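Glucose import ATP-binding protein GlcV (Sulfolobus solfataricus, PDB 1OXV) couples ATP binding and hydrolysis to glucose import as the ATPase subunit of the GlcSTUV ABC transporter. Local coordinates at residues I5-S10 / E61-D66; G31-I36 / V192-V197; K126-H131 / A150-L155; L164-S169 / V197-A202. One frame throughout, in Å; residues are numbered along the deposited sequence. Where two conformers were deposited one is given.

Contacts 2 and 4 form one continuous block in the core of the ABC-ATPase domain, their centres about 12 Å apart. Strand 193-198 lies between strands 33-37 and 161-165, Val197 belongs to both contacts, and Leu164 N probably bonds to Leu195 O (2.9 Å) where they meet. Contact 4 reaches the terminal phosphate of the bound ATP analogue, with the Asp165 side chain about 4 Å from the magnesium ion, while Ile36 of contact 2 packs on Lys44 of the P-loop. Contact 1, centred about 16 Å from contact 2, belongs to a separate antiparallel sheet. Contact 3 joins the turn after helix 114-127 to helix 143-155, its centre about 20 Å from that of contact 4.

Contact 1 of 4, residues I5-S10 / E61-D66; sequences IVKNVS and ELYFDD
Ile5, Val6 and Lys7 pair in antiparallel register with Tyr63, Leu62 and Glu61, the strand axes 4.9 Å apart. The tight part is the backbone ladder and the face bearing Val6 and Leu62. Four amide-carbonyl bonds close the hydrogen-bonded pairs, from Ile5 N to Tyr63 O (2.8 Å) through to Lys7 N on Glu61 O (2.8 Å). Between them Leu62 CG stands anti to the backbone N (chi1 178°), which carries Leu62 CD1 to 3.8 Å from Val6 CG2, and both side chains continue onto Ile51 of helix 44-52, which covers this face. Val9 adds its CG2 methyl against Glu61 O at 3.4 Å. The strands are neighbours in the antiparallel sheet that ABC ATPases carry beside their nucleotide-binding core; strand 4-13 turns its corner at a G1 beta bulge, where Asn8 and Val9 both face Val24. The other face, with Ile5, Lys7, Glu61 and Tyr63, is looser toward solvent. At its base Ile5 CB and Tyr63 CB touch at 4.0 Å. Higher up, Tyr63 OH donates to Glu61 OE1 (2.7 Å) from 41° above the carboxylate plane, while Ser71 holds OE2. Were Tyr63 an alanine, Glu61 OE1 would probably lose its hydroxyl partner and the Lys7 chain the ring beside it. Lys7 has two modelled conformers, which makes its approach doubtful; its exposed amine leads away.

Contact 2 of 4, residues G31-I36 / V192-V197; sequences GERFGI and VTLLVV
Ile36 and Val197 lie side by side and point the same way, with Ile36 CB 3.6 Å from Val197 CG1. That methyl stands anti to the carbonyl carbon of Val197 (chi1 -81°), which directs it at its neighbour across the strand pair. Leu195 and Phe34 share this face: the isoleucine chain slants across the leucine and its CD1 lies in plane at the edge of the Phe34 ring, although Ile36 and Leu195 each have two modelled conformers and these contacts are doubtful. On the other face Leu194 CD2 rests at 4.2 Å on CG of Arg33, whose extended chain runs on to Gln187. Strands 33-37 and 193-198 are parallel central neighbours of the P-loop NTPase core sheet, the first leading into the Walker A loop. Their backbones exchange four bonds, among them Phe34 N to Leu194 O (2.8 Å) and Ile36 N to Val196 O (2.8 Å). At the entry, Gly31 N donates to Thr193 OG1 at 2.9 Å and 169°. Met1 N also donates to this hydroxyl, which bonds to Val2 O as well. Alternate peptide groups thus bond across the pair and others to flanking segments, while the Phe34 and Ile36 face is apolar and a multiply bonded threonine ties in the N-terminus.

Contact 3 of 4, residues K126-H131 / A150-L155; sequences KILDIH and ALARAL
Leu128 faces Ala152 with their CA atoms 6.5 Å apart, at the point where the chain of helix 114-127 unwinds beside helix 143-155. The unwinding is a Schellman motif: Asp129 takes positive phi as the C-prime residue, Asp129 N returns to Lys126 O (3.1 Å) and Ile130 N to Ala125 O. Both helices belong to the helical part of the ABC-ATPase domain, and helix 143-155 starts within the ABC signature sequence. Contact is purely apolar and centred on Leu128. Its CG, set anti to the carbonyl carbon (chi1 -81°), sits 4.2 Å from Ala152 CB, so the branch point lies against the small alanine. The two methyls then spread along the helix. CD2 reaches Leu155 CD1 at 4.2 Å, one turn further on; the Leu128 and Leu151 side chains cross at about a right angle, bringing their CD1 methyls together, a contact left tentative by the two conformers modelled for Leu151. Leu151 and Leu155 extend the packing to Leu182 and Leu190 of helix 174-190. Polar backbone ends are met from outside these segments, with Arg148 binding Leu128 O and Arg120 binding Leu155 O. Ile130 approaches the alanine too, its outer chain extended (chi2 165°), bringing the CD1 methyl to 4.2 Å from Ala152 CB.

Contact 4 of 4, residues L164-S169 / V197-A202; sequences LDEPFS and VSHDPA. With ANP (phosphoaminophosphonic acid-adenylate ester), chain T.
Glu166 and His199 face each other through two flat groups set almost perpendicular, the carboxylate and imidazole planes 85° apart. Oxygen O1G of the ATP analogue lies at the ring's edge, near its plane, whereas Glu166 OE1 approaches obliquely. OE1 is 2.9 Å from His199 ND1, but the angle is too poor for a hydrogen bond, and an equally close approach to the neighbouring CE1 makes the detail of this placement doubtful. Beside them, Pro167 CB sits over the centre of the Phe168 ring, 3.9 Å above its plane.

The backbone under these groups is the parallel pairing of strands 161-165 and 193-198, joined through helix 174-190 in a beta-alpha-beta unit. Val197 N binds Leu164 O at 2.9 Å almost straight on; Glu166 N, where the chain leaves the strand with positive phi, reaches Val197 O from 39° above the carbonyl plane. The sequence is that of a Walker B motif followed by the H-loop of ABC ATPases. Asp165 OD2 is hydrogen-bonded to Thr45 OG1 of the P-loop, and the Asp165 side chain lies about 4 Å from magnesium.

Glu166 CG is anti to the carbonyl carbon (chi1 -54°), and the chain extends from there to place OE2 3.3 Å from O3G of the analogue. With an alanine at Glu166, a gap would probably open between His199 and the terminal phosphate, which would lose its carboxylate neighbour. The chemistry implies that Glu166, inferred to be part of the ATP site, lies beside the terminal phosphate while Lys44 and P-loop amides bind the nucleotide.

Contact 1 of 4, residues I5-S10 / E61-D66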
# COMPACT_ATOMS: atom_id res chain seq x y z
N ILE A 5 -16.66 -2.39 9.92
CA ILE A 5 -16.93 -3.77 9.56
C ILE A 5 -17.53 -3.87 8.15
O ILE A 5 -18.62 -3.39 7.88
CB ILE A 5 -17.85 -4.43 10.61
CG1 ILE A 5 -17.17 -4.46 11.98
CG2 ILE A 5 -18.22 -5.87 10.20
CD1 ILE A 5 -17.03 -3.12 12.63
N VAL A 6 -16.77 -4.48 7.26
CA VAL A 6 -17.14 -4.66 5.87
C VAL A 6 -17.54 -6.13 5.72
O VAL A 6 -16.70 -7.05 5.83
CB VAL A 6 -15.96 -4.31 4.93
CG1 VAL A 6 -16.34 -4.46 3.45
CG2 VAL A 6 -15.46 -2.92 5.20
N LYS A 7 -18.83 -6.36 5.50
CA LYS A 7 -19.36 -7.72 5.45
C LYS A 7 -19.87 -8.09 4.06
O LYS A 7 -20.89 -7.60 3.61
CB LYS A 7 -20.50 -7.87 6.45
CG LYS A 7 -20.17 -7.35 7.84
CD LYS A 7 -21.21 -7.77 8.87
CE LYS A 7 -20.96 -9.18 9.39
NZ LYS A 7 -19.77 -9.26 10.30
N ASN A 8 -19.13 -8.98 3.39
CA ASN A 8 -19.49 -9.49 2.07
C ASN A 8 -19.85 -8.41 1.07
O ASN A 8 -20.83 -8.54 0.34
CB ASN A 8 -20.66 -10.46 2.16
CG ASN A 8 -20.41 -11.60 3.10
OD1 ASN A 8 -19.42 -12.32 2.98
ND2 ASN A 8 -21.33 -11.79 4.05
N VAL A 9 -19.05 -7.36 1.00
CA VAL A 9 -19.33 -6.26 0.12
C VAL A 9 -18.85 -6.50 -1.32
O VAL A 9 -17.69 -6.84 -1.59
CB VAL A 9 -18.77 -4.96 0.66
CG1 VAL A 9 -18.83 -3.86 -0.40
CG2 VAL A 9 -19.56 -4.56 1.90
N SER A 10 -19.80 -6.32 -2.22
CA SER A 10 -19.56 -6.41 -3.65
C SER A 10 -20.09 -5.13 -4.28
O SER A 10 -20.99 -4.48 -3.74
CB SER A 10 -20.29 -7.63 -4.25
OG SER A 10 -19.67 -8.85 -3.89
N GLU A 61 -23.04 -5.59 3.47
CA GLU A 61 -23.31 -4.56 4.46
C GLU A 61 -22.02 -3.94 5.01
O GLU A 61 -20.96 -4.56 5.03
CB GLU A 61 -24.15 -5.13 5.61
CG GLU A 61 -25.50 -5.71 5.19
CD GLU A 61 -26.45 -5.89 6.36
OE1 GLU A 61 -26.02 -6.44 7.40
OE2 GLU A 61 -27.64 -5.49 6.24
N LEU A 62 -22.17 -2.71 5.49
CA LEU A 62 -21.10 -1.94 6.08
C LEU A 62 -21.57 -1.39 7.41
O LEU A 62 -22.65 -0.79 7.50
CB LEU A 62 -20.75 -0.78 5.14
CG LEU A 62 -19.66 0.18 5.61
CD1 LEU A 62 -18.35 -0.57 5.77
CD2 LEU A 62 -19.52 1.37 4.62
N TYR A 63 -20.77 -1.60 8.44
CA TYR A 63 -21.06 -1.09 9.77
C TYR A 63 -19.93 -0.19 10.28
O TYR A 63 -18.75 -0.49 10.07
CB TYR A 63 -21.19 -2.25 10.75
CG TYR A 63 -22.39 -3.13 10.54
CD1 TYR A 63 -22.36 -4.15 9.61
CD2 TYR A 63 -23.55 -2.94 11.27
CE1 TYR A 63 -23.44 -4.96 9.41
CE2 TYR A 63 -24.64 -3.75 11.09
CZ TYR A 63 -24.58 -4.76 10.16
OH TYR A 63 -25.67 -5.56 9.97
N PHE A 64 -20.31 0.91 10.94
CA PHE A 64 -19.35 1.71 11.70
C PHE A 64 -19.68 1.38 13.17
O PHE A 64 -20.80 1.65 13.65
CB PHE A 64 -19.51 3.20 11.42
CG PHE A 64 -18.86 3.67 10.13
CD1 PHE A 64 -18.72 2.81 9.05
CD2 PHE A 64 -18.39 4.96 10.02
CE1 PHE A 64 -18.12 3.24 7.87
CE2 PHE A 64 -17.79 5.40 8.84
CZ PHE A 64 -17.67 4.53 7.77
N ASP A 65 -18.72 0.82 13.91
CA ASP A 65 -19.03 0.29 15.25
C ASP A 65 -20.25 -0.66 15.09
O ASP A 65 -20.25 -1.52 14.21
CB ASP A 65 -19.31 1.41 16.24
CG ASP A 65 -18.09 2.27 16.52
OD1 ASP A 65 -16.94 1.76 16.39
OD2 ASP A 65 -18.18 3.46 16.91
N ASP A 66 -21.29 -0.51 15.91
CA ASP A 66 -22.47 -1.36 15.76
C ASP A 66 -23.54 -0.73 14.86
O ASP A 66 -24.67 -1.22 14.77
CB ASP A 66 -23.09 -1.66 17.12
CG ASP A 66 -23.46 -0.40 17.87
OD1 ASP A 66 -22.91 0.68 17.55
OD2 ASP A 66 -24.30 -0.40 18.81

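Contact 2 of 4, residues G31-I36 / V192-V197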
# COMPACT_ATOMS: atom_id res chain seq x y z
N GLY A 31 -9.12 3.21 15.62
CA GLY A 31 -7.82 3.85 15.82
C GLY A 31 -6.68 3.19 15.05
O GLY A 31 -5.52 3.61 15.16
N GLU A 32 -7.00 2.20 14.25
CA GLU A 32 -5.97 1.49 13.48
C GLU A 32 -5.52 2.27 12.24
O GLU A 32 -6.29 3.03 11.64
CB GLU A 32 -6.52 0.13 13.05
CG GLU A 32 -5.58 -0.70 12.18
CD GLU A 32 -6.03 -2.15 12.06
OE1 GLU A 32 -7.25 -2.41 11.99
OE2 GLU A 32 -5.16 -3.05 12.03
N ARG A 33 -4.26 2.07 11.87
CA ARG A 33 -3.73 2.61 10.63
C ARG A 33 -3.78 1.43 9.66
O ARG A 33 -2.97 0.51 9.76
CB ARG A 33 -2.30 3.07 10.81
CG ARG A 33 -2.08 4.22 11.80
CD ARG A 33 -0.61 4.42 12.16
NE ARG A 33 -0.41 5.61 12.98
CZ ARG A 33 0.74 5.98 13.51
NH1 ARG A 33 1.84 5.25 13.31
NH2 ARG A 33 0.79 7.08 14.24
N PHE A 34 -4.73 1.46 8.73
CA PHE A 34 -4.93 0.35 7.80
C PHE A 34 -4.69 0.74 6.36
O PHE A 34 -5.23 1.74 5.87
CB PHE A 34 -6.36 -0.18 7.94
CG PHE A 34 -6.57 -1.51 7.28
CD1 PHE A 34 -6.28 -2.69 7.96
CD2 PHE A 34 -7.01 -1.60 5.98
CE1 PHE A 34 -6.44 -3.92 7.34
CE2 PHE A 34 -7.18 -2.82 5.38
CZ PHE A 34 -6.88 -3.99 6.07
N GLY A 35 -3.86 -0.04 5.68
CA GLY A 35 -3.53 0.26 4.30
C GLY A 35 -4.15 -0.72 3.31
O GLY A 35 -4.36 -1.88 3.62
N ILE A 36 -4.46 -0.23 2.12
CA ILE A 36 -4.90 -1.07 1.02
C ILE A 36 -3.93 -0.89 -0.15
O ILE A 36 -3.68 0.22 -0.59
CB ILE A 36 -6.30 -0.72 0.57
CG1 ILE A 36 -7.32 -1.02 1.67
CG2 ILE A 36 -6.65 -1.51 -0.68
CD1 ILE A 36 -7.79 -2.45 1.66
N VAL A 192 -7.68 9.18 15.16
CA VAL A 192 -8.62 8.70 14.16
C VAL A 192 -8.24 7.36 13.59
O VAL A 192 -7.07 7.01 13.50
CB VAL A 192 -8.74 9.67 12.98
CG1 VAL A 192 -9.43 10.94 13.41
CG2 VAL A 192 -7.37 9.96 12.35
N THR A 193 -9.25 6.63 13.17
CA THR A 193 -9.04 5.45 12.38
C THR A 193 -8.54 5.98 11.05
O THR A 193 -9.06 6.98 10.56
CB THR A 193 -10.37 4.74 12.22
OG1 THR A 193 -10.78 4.27 13.50
CG2 THR A 193 -10.25 3.50 11.35
N LEU A 194 -7.56 5.31 10.47
CA LEU A 194 -6.95 5.80 9.23
C LEU A 194 -6.92 4.72 8.14
O LEU A 194 -6.43 3.60 8.35
CB LEU A 194 -5.53 6.33 9.51
CG LEU A 194 -4.66 6.70 8.32
CD1 LEU A 194 -5.13 7.97 7.64
CD2 LEU A 194 -3.19 6.85 8.73
N LEU A 195 -7.47 5.05 6.99
CA LEU A 195 -7.43 4.15 5.86
C LEU A 195 -6.64 4.84 4.75
O LEU A 195 -6.99 5.94 4.32
CB LEU A 195 -8.84 3.84 5.40
CG LEU A 195 -9.11 2.44 4.85
CD1 LEU A 195 -10.63 2.25 4.63
CD2 LEU A 195 -8.33 2.18 3.58
N VAL A 196 -5.55 4.22 4.31
CA VAL A 196 -4.86 4.80 3.16
C VAL A 196 -4.70 3.77 2.04
O VAL A 196 -4.43 2.60 2.27
CB VAL A 196 -3.49 5.29 3.62
CG1 VAL A 196 -2.96 4.39 4.74
CG2 VAL A 196 -2.51 5.26 2.46
N VAL A 197 -4.94 4.26 0.84
CA VAL A 197 -4.87 3.43 -0.34
C VAL A 197 -3.72 3.86 -1.20
O VAL A 197 -3.35 5.03 -1.26
CB VAL A 197 -6.17 3.49 -1.18
CG1 VAL A 197 -7.20 2.59 -0.59
CG2 VAL A 197 -6.70 4.90 -1.27

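Contact 3 of 4, residues K126-H131 / A150-L155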
# COMPACT_ATOMS: atom_id res chain seq x y z
N LYS A 126 -3.53 25.20 13.72
CA LYS A 126 -2.42 25.10 14.67
C LYS A 126 -1.87 23.67 14.71
O LYS A 126 -0.66 23.44 14.72
CB LYS A 126 -2.86 25.51 16.08
CG LYS A 126 -2.96 27.02 16.28
CD LYS A 126 -3.64 27.39 17.59
CE LYS A 126 -4.05 28.86 17.59
NZ LYS A 126 -5.14 29.14 18.56
N ILE A 127 -2.77 22.70 14.76
CA ILE A 127 -2.37 21.30 14.74
C ILE A 127 -1.55 20.97 13.49
O ILE A 127 -0.54 20.28 13.58
CB ILE A 127 -3.61 20.40 14.82
CG1 ILE A 127 -4.24 20.53 16.20
CG2 ILE A 127 -3.24 18.95 14.53
CD1 ILE A 127 -5.64 19.95 16.29
N LEU A 128 -1.97 21.48 12.33
CA LEU A 128 -1.24 21.26 11.08
C LEU A 128 -0.11 22.30 10.82
O LEU A 128 0.51 22.29 9.75
CB LEU A 128 -2.23 21.24 9.91
CG LEU A 128 -3.01 19.95 9.64
CD1 LEU A 128 -2.05 18.80 9.34
CD2 LEU A 128 -3.92 19.55 10.79
N ASP A 129 0.17 23.16 11.79
CA ASP A 129 1.23 24.17 11.68
C ASP A 129 1.12 25.04 10.42
O ASP A 129 2.12 25.28 9.75
CB ASP A 129 2.61 23.50 11.73
CG ASP A 129 3.74 24.46 12.09
OD1 ASP A 129 3.51 25.56 12.65
OD2 ASP A 129 4.93 24.19 11.83
N ILE A 130 -0.09 25.51 10.10
CA ILE A 130 -0.29 26.45 8.98
C ILE A 130 -1.14 27.61 9.43
O ILE A 130 -1.76 28.30 8.62
CB ILE A 130 -0.97 25.80 7.77
CG1 ILE A 130 -2.15 24.95 8.23
CG2 ILE A 130 0.05 25.01 6.97
CD1 ILE A 130 -3.09 24.56 7.14
N HIS A 131 -1.18 27.82 10.74
CA HIS A 131 -1.96 28.92 11.29
C HIS A 131 -1.40 30.25 10.77
O HIS A 131 -2.14 31.20 10.55
CB HIS A 131 -1.90 28.86 12.81
CG HIS A 131 -2.69 29.93 13.50
ND1 HIS A 131 -2.13 31.11 13.92
CD2 HIS A 131 -3.99 29.98 13.86
CE1 HIS A 131 -3.05 31.85 14.51
NE2 HIS A 131 -4.19 31.19 14.48
N ALA A 150 -5.01 20.84 2.88
CA ALA A 150 -5.96 19.80 2.50
C ALA A 150 -6.31 18.92 3.70
O ALA A 150 -7.47 18.52 3.87
CB ALA A 150 -5.43 18.95 1.36
N LEU A 151 -5.32 18.61 4.53
CA LEU A 151 -5.54 17.76 5.70
C LEU A 151 -6.41 18.48 6.71
O LEU A 151 -7.36 17.91 7.27
CB LEU A 151 -4.20 17.38 6.34
CG LEU A 151 -3.73 15.94 6.22
CD1 LEU A 151 -2.35 15.81 6.85
CD2 LEU A 151 -4.73 14.93 6.83
N ALA A 152 -6.07 19.74 6.98
CA ALA A 152 -6.85 20.57 7.90
C ALA A 152 -8.31 20.63 7.46
O ALA A 152 -9.22 20.50 8.28
CB ALA A 152 -6.27 21.95 8.01
N ARG A 153 -8.52 20.80 6.16
CA ARG A 153 -9.87 20.80 5.62
C ARG A 153 -10.62 19.48 5.93
O ARG A 153 -11.80 19.49 6.25
CB ARG A 153 -9.84 21.04 4.12
CG ARG A 153 -11.21 21.05 3.47
CD ARG A 153 -11.16 21.22 1.95
NE ARG A 153 -10.43 20.14 1.31
CZ ARG A 153 -10.08 20.12 0.03
NH1 ARG A 153 -10.38 21.14 -0.75
NH2 ARG A 153 -9.42 19.08 -0.46
N ALA A 154 -9.93 18.36 5.82
CA ALA A 154 -10.54 17.07 6.07
C ALA A 154 -10.77 16.84 7.57
O ALA A 154 -11.57 16.02 7.96
CB ALA A 154 -9.65 15.97 5.48
N LEU A 155 -10.05 17.57 8.42
CA LEU A 155 -10.16 17.34 9.84
C LEU A 155 -11.00 18.37 10.58
O LEU A 155 -11.19 18.24 11.78
CB LEU A 155 -8.77 17.27 10.46
CG LEU A 155 -7.95 16.12 9.87
CD1 LEU A 155 -6.51 16.26 10.25
CD2 LEU A 155 -8.51 14.81 10.32

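Contact 4 of 4, residues L164-S169 / V197-A202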
# COMPACT_ATOMS: atom_id res chain seq x y z
N LEU A 164 -7.49 8.44 3.03
CA LEU A 164 -6.51 8.99 2.11
C LEU A 164 -6.38 8.10 0.88
O LEU A 164 -5.88 6.98 0.95
CB LEU A 164 -5.15 9.14 2.79
CG LEU A 164 -5.14 9.90 4.12
CD1 LEU A 164 -3.72 10.08 4.62
CD2 LEU A 164 -5.79 11.25 3.96
N ASP A 165 -6.80 8.62 -0.26
CA ASP A 165 -6.70 7.87 -1.51
C ASP A 165 -5.50 8.36 -2.32
O ASP A 165 -5.54 9.41 -2.95
CB ASP A 165 -8.00 7.96 -2.32
CG ASP A 165 -8.06 6.94 -3.45
OD1 ASP A 165 -7.07 6.20 -3.66
OD2 ASP A 165 -9.08 6.80 -4.18
N GLU A 166 -4.43 7.58 -2.27
CA GLU A 166 -3.20 7.89 -2.99
C GLU A 166 -2.78 9.33 -2.78
O GLU A 166 -2.72 10.11 -3.73
CB GLU A 166 -3.36 7.61 -4.48
CG GLU A 166 -3.84 6.20 -4.79
CD GLU A 166 -3.33 5.69 -6.12
OE1 GLU A 166 -2.16 5.99 -6.45
OE2 GLU A 166 -4.08 4.98 -6.83
N PRO A 167 -2.43 9.65 -1.54
CA PRO A 167 -2.08 11.01 -1.11
C PRO A 167 -0.70 11.47 -1.52
O PRO A 167 -0.53 12.65 -1.80
CB PRO A 167 -2.08 10.91 0.43
CG PRO A 167 -2.34 9.48 0.78
CD PRO A 167 -2.25 8.67 -0.46
N PHE A 168 0.27 10.56 -1.54
CA PHE A 168 1.66 10.94 -1.78
C PHE A 168 2.09 10.73 -3.23
O PHE A 168 3.29 10.61 -3.53
CB PHE A 168 2.57 10.14 -0.84
CG PHE A 168 2.02 9.99 0.55
CD1 PHE A 168 1.71 8.75 1.07
CD2 PHE A 168 1.79 11.11 1.33
CE1 PHE A 168 1.19 8.63 2.34
CE2 PHE A 168 1.27 10.99 2.60
CZ PHE A 168 0.98 9.76 3.10
N SER A 169 1.12 10.70 -4.14
CA SER A 169 1.40 10.50 -5.55
C SER A 169 1.88 11.76 -6.24
O SER A 169 2.68 11.71 -7.17
N VAL A 197 -4.94 4.26 0.84
CA VAL A 197 -4.87 3.43 -0.34
C VAL A 197 -3.72 3.86 -1.20
O VAL A 197 -3.35 5.03 -1.26
CB VAL A 197 -6.17 3.49 -1.18
CG1 VAL A 197 -7.20 2.59 -0.59
CG2 VAL A 197 -6.70 4.90 -1.27
N SER A 198 -3.12 2.88 -1.87
CA SER A 198 -2.02 3.15 -2.76
C SER A 198 -1.65 1.95 -3.61
O SER A 198 -1.93 0.81 -3.25
CB SER A 198 -0.78 3.55 -1.97
OG SER A 198 0.32 3.65 -2.84
N HIS A 199 -1.01 2.23 -4.73
CA HIS A 199 -0.42 1.19 -5.56
C HIS A 199 1.08 1.21 -5.25
O HIS A 199 1.86 0.59 -5.96
CB HIS A 199 -0.67 1.45 -7.04
CG HIS A 199 -0.18 2.79 -7.50
ND1 HIS A 199 -1.03 3.76 -7.99
CD2 HIS A 199 1.06 3.31 -7.54
CE1 HIS A 199 -0.32 4.83 -8.31
NE2 HIS A 199 0.95 4.58 -8.05
N ASP A 200 1.46 1.92 -4.19
CA ASP A 200 2.87 2.03 -3.80
C ASP A 200 3.15 1.46 -2.41
O ASP A 200 2.66 1.98 -1.42
CB ASP A 200 3.28 3.50 -3.80
CG ASP A 200 4.73 3.68 -3.39
OD1 ASP A 200 5.53 2.79 -3.72
OD2 ASP A 200 5.15 4.65 -2.73
N PRO A 201 3.95 0.39 -2.36
CA PRO A 201 4.27 -0.30 -1.10
C PRO A 201 5.04 0.51 -0.04
O PRO A 201 4.91 0.23 1.15
CB PRO A 201 5.13 -1.49 -1.57
CG PRO A 201 5.71 -1.02 -2.86
CD PRO A 201 4.58 -0.27 -3.51
N ALA A 202 5.84 1.48 -0.46
CA ALA A 202 6.59 2.29 0.48
C ALA A 202 5.68 3.03 1.47
O ALA A 202 6.01 3.21 2.63
CB ALA A 202 7.41 3.32 -0.30
PG ANP T . -6.20 3.19 -9.61
O1G ANP T . -5.15 2.52 -8.79
O2G ANP T . -5.75 3.51 -11.00
O3G ANP T . -6.58 4.46 -8.94
PB ANP T . -8.49 1.71 -8.51
O1B ANP T . -7.85 0.60 -7.77
O2B ANP T . -8.75 2.86 -7.61
N3B ANP T . -7.50 2.16 -9.77
PA ANP T . -11.19 1.74 -9.22
O1A ANP T . -11.87 1.40 -7.94
O2A ANP T . -11.29 3.19 -9.48
O3A ANP T . -9.76 1.15 -9.21
O5' ANP T . -11.99 1.06 -10.32
C5' ANP T . -12.22 -0.32 -10.18
C4' ANP T . -12.89 -0.92 -11.42
O4' ANP T . -14.21 -0.42 -11.52
C3' ANP T . -12.26 -0.52 -12.75
O3' ANP T . -12.51 -1.55 -13.71
C2' ANP T . -13.01 0.73 -13.15
O2' ANP T . -13.05 0.96 -14.55
C1' ANP T . -14.40 0.43 -12.65
N9 ANP T . -15.15 1.62 -12.24
C8 ANP T . -14.92 2.40 -11.17
N7 ANP T . -15.85 3.39 -11.10
C5 ANP T . -16.69 3.22 -12.13
C6 ANP T . -17.89 3.89 -12.67
N6 ANP T . -18.42 5.01 -12.03
N1 ANP T . -18.46 3.38 -13.77
C2 ANP T . -17.98 2.30 -14.40
N3 ANP T . -16.88 1.65 -13.98
C4 ANP T . -16.23 2.05 -12.88